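Local coordinates for lantibiotic dehydratase (PDB 5EHK), which probably dehydrates serine and threonine residues of the precursor peptide of the lantibiotic NAI-107, in a reaction that depends on aminoacyl-tRNA, at residues 473-478 with 722-727; 695-700 with 715-720; 460-465 with 669-674; 134-139 with 144-149. All coordinates share one frame; numbering follows the deposited sequence.

Overall arrangement
From the N terminus, contact 4 comes first. It closes a short turn between helix 119-138 and strand 147-155, before any other contact opens. Contact 3 opens next and joins helix 460-471 to the 3-10 turn at 669-674, ahead of strand 676-682. Contact 1 opens before contact 3 has closed, so these two long loops cross. It joins the chain entering strand 476-479 to the turn between helix 707-721 and strand 726-730. Contact 2 opens and closes within the span of contact 1 and ties the segment after strand 685-693 to helix 707-721. Contacts 1 and 2 touch where that helix leads into 722-727. Contacts 2 and 3 both also touch the second subunit.

Contact 1: 473-478 with 722-727; sequences GEREIV and NVPRRV
The Arg475 guanidinium has Pro724 CD over one face, 3.6 Å from NH2. At the edge, somewhat tilted from the plane, is the backbone oxygen of Asn722. The Asn722 side-chain amide stands obliquely on the other side of the plane from Pro724 CD. The amide and guanidinium planes are 29° apart, and the two side chains cross at about a right angle. Asn722 ND2 comes 3.3 Å from Arg475 NE, but both are donors, so this approach is not a bond.

Arg475 NH2 donates a hydrogen bond to Asn722 O at 2.7 Å. The N-H...O angle is 145°, so the bond is clearly bent. The donor lies above the carbonyl plane and not on a lone pair. Arg475 spans the distance to this oxygen with a side chain that is extended from CG to NE.

The acceptor sits at the end of a helix. Asn722 has positive phi and ends helix 707-721. Val723 N probably bonds back to Arg718 O across this turn. The arginine therefore binds the turn between that helix and strand 726-730. Its own segment leads into strand 476-479, which runs parallel to strand 676-682, and Arg475 already makes a backbone bond with Gly679.

The guanidinium has a second polar partner, since NH1 forms a salt bridge with Glu768 OE1. Pro724 packs on Trp692 of strand 685-693.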
# COMPACT_ATOMS: atom_id res chain seq x y z
N GLY A 473 -8.63 -36.56 12.60
CA GLY A 473 -7.55 -37.17 11.83
C GLY A 473 -7.80 -37.49 10.36
O GLY A 473 -7.05 -38.26 9.76
N GLU A 474 -8.84 -36.90 9.77
CA GLU A 474 -9.25 -37.11 8.39
C GLU A 474 -8.43 -36.32 7.35
O GLU A 474 -8.12 -35.15 7.56
CB GLU A 474 -10.71 -36.71 8.23
CG GLU A 474 -11.70 -37.53 9.05
CD GLU A 474 -13.06 -36.85 9.14
OE1 GLU A 474 -13.12 -35.60 9.00
OE2 GLU A 474 -14.08 -37.55 9.34
N ARG A 475 -8.10 -36.94 6.23
CA ARG A 475 -7.31 -36.29 5.19
C ARG A 475 -8.18 -35.55 4.19
O ARG A 475 -7.65 -34.87 3.31
CB ARG A 475 -6.54 -37.33 4.40
CG ARG A 475 -5.52 -38.06 5.19
CD ARG A 475 -5.16 -39.34 4.48
NE ARG A 475 -3.90 -39.88 4.95
CZ ARG A 475 -3.35 -40.99 4.49
NH1 ARG A 475 -3.95 -41.68 3.54
NH2 ARG A 475 -2.19 -41.40 4.98
N GLU A 476 -9.50 -35.68 4.31
CA GLU A 476 -10.40 -35.00 3.40
C GLU A 476 -11.56 -34.52 4.23
O GLU A 476 -11.95 -35.17 5.19
CB GLU A 476 -10.87 -35.94 2.29
CG GLU A 476 -9.74 -36.40 1.33
CD GLU A 476 -10.24 -37.12 0.06
OE1 GLU A 476 -11.48 -37.20 -0.15
OE2 GLU A 476 -9.38 -37.63 -0.71
N ILE A 477 -12.09 -33.36 3.89
CA ILE A 477 -13.24 -32.81 4.56
C ILE A 477 -14.29 -32.69 3.46
O ILE A 477 -13.92 -32.57 2.29
CB ILE A 477 -12.89 -31.45 5.25
CG1 ILE A 477 -13.97 -31.04 6.25
CG2 ILE A 477 -12.66 -30.32 4.24
CD1 ILE A 477 -13.83 -31.67 7.64
N VAL A 478 -15.57 -32.80 3.79
CA VAL A 478 -16.62 -32.80 2.78
C VAL A 478 -17.52 -31.58 2.91
O VAL A 478 -18.09 -31.35 3.97
CB VAL A 478 -17.52 -34.06 2.86
CG1 VAL A 478 -18.75 -33.90 1.95
CG2 VAL A 478 -16.73 -35.32 2.52
N ASN A 722 0.97 -38.39 8.99
CA ASN A 722 0.26 -39.46 8.30
C ASN A 722 0.35 -39.32 6.78
O ASN A 722 -0.64 -39.43 6.05
CB ASN A 722 -1.21 -39.52 8.75
CG ASN A 722 -1.90 -40.82 8.33
OD1 ASN A 722 -1.27 -41.87 8.15
ND2 ASN A 722 -3.21 -40.72 8.11
N VAL A 723 1.58 -39.14 6.30
CA VAL A 723 1.85 -39.03 4.88
C VAL A 723 1.87 -40.43 4.28
O VAL A 723 2.58 -41.31 4.77
CB VAL A 723 3.21 -38.34 4.62
CG1 VAL A 723 3.56 -38.27 3.14
CG2 VAL A 723 3.23 -36.98 5.27
N PRO A 724 1.09 -40.63 3.22
CA PRO A 724 1.07 -41.89 2.48
C PRO A 724 2.44 -42.28 1.92
O PRO A 724 3.38 -41.49 1.90
CB PRO A 724 0.07 -41.62 1.35
CG PRO A 724 -0.12 -40.14 1.32
CD PRO A 724 0.08 -39.69 2.73
N ARG A 725 2.55 -43.52 1.47
CA ARG A 725 3.81 -44.01 0.94
C ARG A 725 4.04 -43.37 -0.43
O ARG A 725 5.17 -43.03 -0.79
CB ARG A 725 3.78 -45.54 0.88
CG ARG A 725 5.03 -46.22 0.39
CD ARG A 725 4.80 -47.72 0.39
NE ARG A 725 3.73 -48.10 -0.54
CZ ARG A 725 3.91 -48.38 -1.82
NH1 ARG A 725 5.13 -48.34 -2.34
NH2 ARG A 725 2.89 -48.69 -2.60
N ARG A 726 2.95 -43.17 -1.18
CA ARG A 726 3.04 -42.49 -2.47
C ARG A 726 2.54 -41.05 -2.39
O ARG A 726 1.45 -40.77 -1.84
CB ARG A 726 2.32 -43.26 -3.58
CG ARG A 726 3.06 -44.49 -4.09
CD ARG A 726 2.10 -45.47 -4.77
NE ARG A 726 1.14 -46.01 -3.81
CZ ARG A 726 0.14 -46.84 -4.12
NH1 ARG A 726 -0.06 -47.21 -5.37
NH2 ARG A 726 -0.66 -47.27 -3.16
N VAL A 727 3.34 -40.15 -2.95
CA VAL A 727 3.00 -38.74 -2.96
C VAL A 727 3.29 -38.16 -4.33
O VAL A 727 4.10 -38.68 -5.08
CB VAL A 727 3.75 -37.94 -1.87
CG1 VAL A 727 3.30 -38.38 -0.48
CG2 VAL A 727 5.23 -38.11 -2.02

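Contact 2: 695-700 with 715-720; sequences DQLRGP and DRWRAE
Leu697 packs on the Trp717 indole by a CH-pi contact. Its CD1 methyl lies over one face, 3.8 Å from the centroid of the six-membered ring and 22° off the normal. The nearest ring atom is CD2, 3.5 Å from Leu697 CD1. The other methyl, CD2 of Leu697, touches Trp717 CB at 3.9 Å. The first torsion of Trp717 is trans (chi1 174°), which carries the ring off the helix to this leucine.

The polar contacts lie around Gln696. Its OE1 is at the indole edge, in the ring plane, 3.4 Å from Trp717 CD1. Its NE2 donates a weak, nearly straight hydrogen bond to Glu720 OE2 at 3.4 Å. The two side chains arrive from opposite directions. Gln696 OE1 also accepts from Trp721 NE1.

Within 695-700, Arg698 NH2 and Asp695 OD2 form a salt bridge of 3.1 Å.

The contact folds a short 3-10 turn after strand 685-693 back against helix 707-721. Trp717 also packs on Trp692 of that strand and meets the Trp721 ring. Gln696 and Glu720 also pack on Arg464 and Lys468 of the second subunit, both in its helix 460-471.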
# COMPACT_ATOMS: atom_id res chain seq x y z
N ASP A 695 8.63 -28.25 5.25
CA ASP A 695 9.60 -27.37 5.92
C ASP A 695 10.57 -28.14 6.84
O ASP A 695 11.80 -28.01 6.75
CB ASP A 695 8.87 -26.32 6.76
CG ASP A 695 7.75 -25.62 6.01
OD1 ASP A 695 6.66 -26.22 5.86
OD2 ASP A 695 7.94 -24.46 5.58
N GLN A 696 10.01 -28.97 7.71
CA GLN A 696 10.78 -29.76 8.67
C GLN A 696 11.87 -30.59 8.00
O GLN A 696 12.84 -30.98 8.64
CB GLN A 696 9.86 -30.73 9.40
CG GLN A 696 8.86 -30.10 10.34
CD GLN A 696 7.91 -31.15 10.90
OE1 GLN A 696 7.73 -32.22 10.30
NE2 GLN A 696 7.31 -30.85 12.05
N LEU A 697 11.68 -30.89 6.72
CA LEU A 697 12.61 -31.76 6.02
C LEU A 697 13.76 -30.99 5.37
O LEU A 697 14.67 -31.60 4.80
CB LEU A 697 11.86 -32.58 4.97
CG LEU A 697 10.91 -33.68 5.45
CD1 LEU A 697 10.03 -34.12 4.31
CD2 LEU A 697 11.71 -34.85 5.96
N ARG A 698 13.73 -29.66 5.46
CA ARG A 698 14.72 -28.85 4.74
C ARG A 698 16.09 -28.98 5.37
O ARG A 698 17.09 -29.20 4.67
CB ARG A 698 14.30 -27.39 4.70
CG ARG A 698 13.18 -27.10 3.74
CD ARG A 698 12.62 -25.72 3.98
NE ARG A 698 11.35 -25.51 3.28
CZ ARG A 698 10.52 -24.51 3.54
NH1 ARG A 698 10.80 -23.63 4.48
NH2 ARG A 698 9.38 -24.40 2.85
N GLY A 699 16.13 -28.86 6.69
CA GLY A 699 17.34 -29.05 7.46
C GLY A 699 17.94 -30.45 7.39
O GLY A 699 19.15 -30.58 7.23
N PRO A 700 17.10 -31.50 7.55
CA PRO A 700 17.61 -32.87 7.39
C PRO A 700 18.05 -33.19 5.96
O PRO A 700 18.88 -34.08 5.76
CB PRO A 700 16.43 -33.74 7.81
CG PRO A 700 15.65 -32.89 8.73
CD PRO A 700 15.79 -31.48 8.21
N ASP A 715 10.84 -40.84 7.72
CA ASP A 715 9.94 -41.75 8.42
C ASP A 715 9.31 -41.04 9.60
O ASP A 715 8.13 -41.26 9.93
CB ASP A 715 10.75 -42.94 8.95
CG ASP A 715 11.13 -43.92 7.86
OD1 ASP A 715 10.33 -44.13 6.92
OD2 ASP A 715 12.25 -44.48 7.94
N ARG A 716 10.10 -40.19 10.24
CA ARG A 716 9.63 -39.36 11.34
C ARG A 716 8.55 -38.40 10.84
O ARG A 716 7.46 -38.35 11.40
CB ARG A 716 10.81 -38.64 12.02
CG ARG A 716 10.50 -37.92 13.33
CD ARG A 716 11.76 -37.82 14.21
NE ARG A 716 12.89 -37.16 13.54
CZ ARG A 716 14.00 -37.78 13.14
NH1 ARG A 716 14.15 -39.08 13.33
NH2 ARG A 716 14.97 -37.09 12.55
N TRP A 717 8.87 -37.66 9.78
CA TRP A 717 7.91 -36.78 9.11
C TRP A 717 6.72 -37.56 8.57
O TRP A 717 5.57 -37.14 8.74
CB TRP A 717 8.57 -36.01 7.97
CG TRP A 717 7.60 -35.19 7.12
CD1 TRP A 717 7.01 -34.00 7.47
CD2 TRP A 717 7.15 -35.48 5.79
NE1 TRP A 717 6.21 -33.55 6.45
CE2 TRP A 717 6.28 -34.43 5.40
CE3 TRP A 717 7.40 -36.52 4.89
CZ2 TRP A 717 5.66 -34.40 4.16
CZ3 TRP A 717 6.78 -36.49 3.65
CH2 TRP A 717 5.93 -35.44 3.30
N ARG A 718 6.99 -38.67 7.90
CA ARG A 718 5.94 -39.48 7.30
C ARG A 718 4.92 -39.95 8.32
O ARG A 718 3.71 -39.92 8.08
CB ARG A 718 6.54 -40.66 6.56
CG ARG A 718 5.99 -40.82 5.16
CD ARG A 718 6.91 -41.65 4.25
NE ARG A 718 6.89 -43.08 4.54
CZ ARG A 718 5.82 -43.86 4.40
NH1 ARG A 718 4.66 -43.34 4.01
NH2 ARG A 718 5.90 -45.15 4.67
N ALA A 719 5.39 -40.37 9.49
CA ALA A 719 4.49 -40.90 10.51
C ALA A 719 3.87 -39.80 11.38
O ALA A 719 2.82 -40.00 11.99
CB ALA A 719 5.22 -41.91 11.36
N GLU A 720 4.49 -38.62 11.41
CA GLU A 720 4.02 -37.52 12.24
C GLU A 720 2.79 -36.80 11.68
O GLU A 720 2.04 -36.15 12.43
CB GLU A 720 5.14 -36.51 12.44
CG GLU A 720 4.76 -35.34 13.35
CD GLU A 720 5.83 -34.28 13.35
OE1 GLU A 720 6.92 -34.58 12.81
OE2 GLU A 720 5.57 -33.15 13.85

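Contact 3: 460-465 with 669-674; sequences AALARL and GALSEM
Leu671 puts its CD1 methyl against helix 460-471, between Leu462 and Ala463. It gives the largest surface to the contact. CD1 is 3.6 Å from Leu462 CB and 3.5 Å from the backbone N of Ala463. With CG anti to the carbonyl carbon (chi1 -82°), the side chain is sent toward the helix; CD1 is the branch that touches.

Leu462 meets the methyl with CB. The Leu462 side chain also packs on Trp666, Trp668 and Leu487. Leu462 thus joins the contact to helix 481-487.

Ala463 is the third partner. Its CB is 4.2 Å from Leu671 CD1. Its CA is the one nearest to that of Leu671, at 7.2 Å, so the two backbones come fairly close here.

The 669-674 segment is held in shape by bonds of its own. Glu673 N bonds to Ala670 O at 3.2 Å, and Met674 N bonds to Leu671 O at the same distance. Ala670 is tied by a backbone bond to Arg457, just ahead of the helix. The turn leads into strand 676-682. Ala670 also packs on Ala670 of the second subunit, and Met674 on Ala467 of that subunit, so the turn lies at the dimer interface.

Across the two segments the contact is apolar. It rests on the fit of one methyl group against the helix surface and on burial from water, and not on directed bonds.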
# COMPACT_ATOMS: atom_id res chain seq x y z
N ALA A 460 -12.81 -17.53 9.23
CA ALA A 460 -13.17 -18.34 10.39
C ALA A 460 -13.75 -19.65 9.87
O ALA A 460 -13.48 -20.72 10.41
CB ALA A 460 -14.17 -17.62 11.27
N ALA A 461 -14.54 -19.55 8.81
CA ALA A 461 -15.16 -20.71 8.16
C ALA A 461 -14.15 -21.77 7.69
O ALA A 461 -14.24 -22.94 8.05
CB ALA A 461 -15.99 -20.23 7.01
N LEU A 462 -13.20 -21.35 6.87
CA LEU A 462 -12.15 -22.25 6.43
C LEU A 462 -11.37 -22.85 7.61
O LEU A 462 -11.07 -24.04 7.61
CB LEU A 462 -11.18 -21.52 5.49
CG LEU A 462 -11.12 -21.91 4.02
CD1 LEU A 462 -12.50 -22.30 3.51
CD2 LEU A 462 -10.52 -20.76 3.20
N ALA A 463 -11.05 -22.03 8.61
CA ALA A 463 -10.23 -22.52 9.72
C ALA A 463 -10.92 -23.67 10.47
O ALA A 463 -10.26 -24.65 10.82
CB ALA A 463 -9.84 -21.38 10.67
N ARG A 464 -12.22 -23.55 10.71
CA ARG A 464 -12.98 -24.62 11.35
C ARG A 464 -12.87 -25.94 10.59
O ARG A 464 -12.70 -27.01 11.19
CB ARG A 464 -14.45 -24.24 11.47
CG ARG A 464 -14.79 -23.40 12.66
CD ARG A 464 -16.28 -23.40 12.86
NE ARG A 464 -16.94 -22.92 11.65
CZ ARG A 464 -17.16 -21.64 11.38
NH1 ARG A 464 -16.81 -20.70 12.25
NH2 ARG A 464 -17.76 -21.29 10.24
N LEU A 465 -12.97 -25.85 9.27
CA LEU A 465 -12.95 -27.03 8.45
C LEU A 465 -11.66 -27.77 8.70
O LEU A 465 -11.65 -28.99 8.82
CB LEU A 465 -13.06 -26.67 6.96
CG LEU A 465 -14.35 -26.01 6.43
CD1 LEU A 465 -14.20 -25.76 4.93
CD2 LEU A 465 -15.62 -26.82 6.74
N GLY A 669 -5.89 -19.39 1.27
CA GLY A 669 -5.57 -18.14 1.93
C GLY A 669 -4.43 -18.29 2.92
O GLY A 669 -3.46 -18.99 2.64
N ALA A 670 -4.55 -17.61 4.05
CA ALA A 670 -3.53 -17.64 5.10
C ALA A 670 -3.26 -19.07 5.56
O ALA A 670 -2.13 -19.42 5.96
CB ALA A 670 -3.96 -16.80 6.28
N LEU A 671 -4.31 -19.91 5.47
CA LEU A 671 -4.25 -21.28 5.96
C LEU A 671 -3.25 -22.11 5.21
O LEU A 671 -2.96 -23.23 5.59
CB LEU A 671 -5.62 -21.94 5.94
CG LEU A 671 -6.47 -21.57 7.15
CD1 LEU A 671 -7.93 -21.94 6.96
CD2 LEU A 671 -5.90 -22.25 8.40
N SER A 672 -2.66 -21.54 4.18
CA SER A 672 -1.69 -22.26 3.37
C SER A 672 -0.42 -22.59 4.17
O SER A 672 0.42 -23.39 3.73
CB SER A 672 -1.39 -21.46 2.11
OG SER A 672 -0.01 -21.45 1.81
N GLU A 673 -0.29 -21.98 5.34
CA GLU A 673 0.90 -22.18 6.17
C GLU A 673 0.86 -23.47 7.00
O GLU A 673 1.91 -23.94 7.46
CB GLU A 673 1.12 -20.99 7.11
CG GLU A 673 1.30 -19.65 6.40
CD GLU A 673 2.50 -19.64 5.46
OE1 GLU A 673 3.56 -20.20 5.84
OE2 GLU A 673 2.39 -19.06 4.36
N MET A 674 -0.35 -24.03 7.17
CA MET A 674 -0.54 -25.25 7.94
C MET A 674 0.32 -26.36 7.34
O MET A 674 0.56 -26.37 6.14
CB MET A 674 -2.01 -25.64 7.95
CG MET A 674 -2.95 -24.63 8.62
SD MET A 674 -2.79 -24.65 10.42
CE MET A 674 -2.81 -26.41 10.65

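Contact 4: 134-139 with 144-149; sequences IRMRTR and GLFAGV
Met136 and Phe146 make a Met-aromatic contact at a helix-turn-strand connection, where helix 119-138 gives way to strand 147-155. The sulfur approaches the ring obliquely, with Met136 SD 5.4 Å from the Phe146 centroid and 44° off the normal. Closer in, Met136 CB is at the ring edge, 3.7 Å from Phe146 CD1. The Met136 chain is stretched out (chi1 -166°) and runs past the ring. Its end, CE, reaches Leu145 O at 3.2 Å.

Arg135 crosses Phe146 at about a right angle. It touches with its aliphatic part, Arg135 CD lying 3.7 Å from Phe146 CB. The guanidinium and ring planes are 58° apart, so the two groups are not stacked. One face of the Arg135 guanidinium carries Arg139 NE, and the two arginine side chains run close together. The ring of Phe146 also meets that of Tyr132, about one turn before Met136 on helix 119-138.

Beyond the contact, Leu145 and Phe146 pack on helix 92-98. The strand that follows pairs with strand 6-17, and Phe146 bonds through its backbone to Val18.

Arg135 O accepts from both Thr138 N and Arg139 N, and Arg139 O then rests 3.3 Å from Ala147 CB.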
# COMPACT_ATOMS: atom_id res chain seq x y z
N ILE A 134 10.65 -41.73 -14.43
CA ILE A 134 9.45 -41.43 -13.69
C ILE A 134 8.48 -40.60 -14.52
O ILE A 134 7.28 -40.87 -14.54
CB ILE A 134 9.78 -40.64 -12.42
CG1 ILE A 134 10.62 -41.52 -11.49
CG2 ILE A 134 8.52 -40.18 -11.71
CD1 ILE A 134 10.89 -40.92 -10.16
N ARG A 135 9.02 -39.61 -15.24
CA ARG A 135 8.18 -38.75 -16.05
C ARG A 135 7.47 -39.56 -17.11
O ARG A 135 6.26 -39.43 -17.27
CB ARG A 135 8.96 -37.66 -16.76
CG ARG A 135 8.06 -36.55 -17.24
CD ARG A 135 8.61 -35.79 -18.42
NE ARG A 135 7.88 -34.54 -18.55
CZ ARG A 135 8.28 -33.38 -18.04
NH1 ARG A 135 9.45 -33.29 -17.41
NH2 ARG A 135 7.53 -32.30 -18.20
N MET A 136 8.24 -40.38 -17.82
CA MET A 136 7.74 -41.13 -18.97
C MET A 136 6.62 -42.08 -18.59
O MET A 136 5.79 -42.47 -19.43
CB MET A 136 8.87 -41.91 -19.62
CG MET A 136 8.50 -42.44 -20.99
SD MET A 136 9.92 -43.00 -21.94
CE MET A 136 9.29 -42.73 -23.61
N ARG A 137 6.59 -42.42 -17.32
CA ARG A 137 5.66 -43.42 -16.85
C ARG A 137 4.55 -42.83 -15.97
O ARG A 137 3.56 -43.50 -15.68
CB ARG A 137 6.44 -44.60 -16.25
CG ARG A 137 7.27 -45.36 -17.34
CD ARG A 137 8.39 -46.28 -16.83
NE ARG A 137 7.87 -47.33 -15.94
CZ ARG A 137 7.39 -48.52 -16.31
NH1 ARG A 137 7.35 -48.89 -17.59
NH2 ARG A 137 6.94 -49.35 -15.37
N THR A 138 4.69 -41.57 -15.59
CA THR A 138 3.71 -40.95 -14.69
C THR A 138 3.25 -39.54 -15.00
O THR A 138 2.16 -39.17 -14.57
CB THR A 138 4.17 -40.97 -13.23
OG1 THR A 138 5.48 -40.37 -13.13
CG2 THR A 138 4.22 -42.39 -12.69
N ARG A 139 4.05 -38.73 -15.70
CA ARG A 139 3.67 -37.32 -15.94
C ARG A 139 2.87 -37.02 -17.19
O ARG A 139 3.42 -36.97 -18.29
CB ARG A 139 4.89 -36.38 -15.95
CG ARG A 139 4.51 -34.91 -16.18
CD ARG A 139 4.65 -34.07 -14.96
NE ARG A 139 5.79 -33.17 -15.09
CZ ARG A 139 5.69 -31.85 -15.22
NH1 ARG A 139 4.51 -31.26 -15.22
NH2 ARG A 139 6.80 -31.13 -15.32
N GLY A 144 7.99 -34.11 -24.67
CA GLY A 144 8.57 -34.50 -25.95
C GLY A 144 8.08 -35.87 -26.38
O GLY A 144 7.01 -36.00 -26.98
N LEU A 145 8.86 -36.90 -26.07
CA LEU A 145 8.41 -38.28 -26.25
C LEU A 145 8.00 -38.91 -24.92
O LEU A 145 7.82 -40.13 -24.84
CB LEU A 145 9.49 -39.12 -26.90
CG LEU A 145 9.72 -38.80 -28.37
CD1 LEU A 145 11.18 -39.03 -28.73
CD2 LEU A 145 8.78 -39.66 -29.21
N PHE A 146 7.84 -38.09 -23.89
CA PHE A 146 7.46 -38.59 -22.59
C PHE A 146 5.95 -38.67 -22.46
O PHE A 146 5.42 -39.57 -21.81
CB PHE A 146 8.03 -37.69 -21.50
CG PHE A 146 9.52 -37.70 -21.44
CD1 PHE A 146 10.19 -38.61 -20.64
CD2 PHE A 146 10.26 -36.81 -22.19
CE1 PHE A 146 11.56 -38.63 -20.58
CE2 PHE A 146 11.64 -36.82 -22.15
CZ PHE A 146 12.29 -37.74 -21.35
N ALA A 147 5.25 -37.74 -23.09
CA ALA A 147 3.80 -37.68 -22.93
C ALA A 147 3.15 -36.94 -24.08
O ALA A 147 3.81 -36.21 -24.82
CB ALA A 147 3.44 -37.04 -21.61
N GLY A 148 1.84 -37.13 -24.23
CA GLY A 148 1.14 -36.57 -25.37
C GLY A 148 -0.36 -36.56 -25.20
O GLY A 148 -0.85 -36.78 -24.09
N VAL A 149 -1.08 -36.33 -26.30
CA VAL A 149 -2.51 -36.03 -26.24
C VAL A 149 -3.36 -37.02 -27.04
O VAL A 149 -2.85 -37.73 -27.91
CB VAL A 149 -2.82 -34.61 -26.76
CG1 VAL A 149 -2.11 -33.58 -25.91
CG2 VAL A 149 -2.37 -34.47 -28.20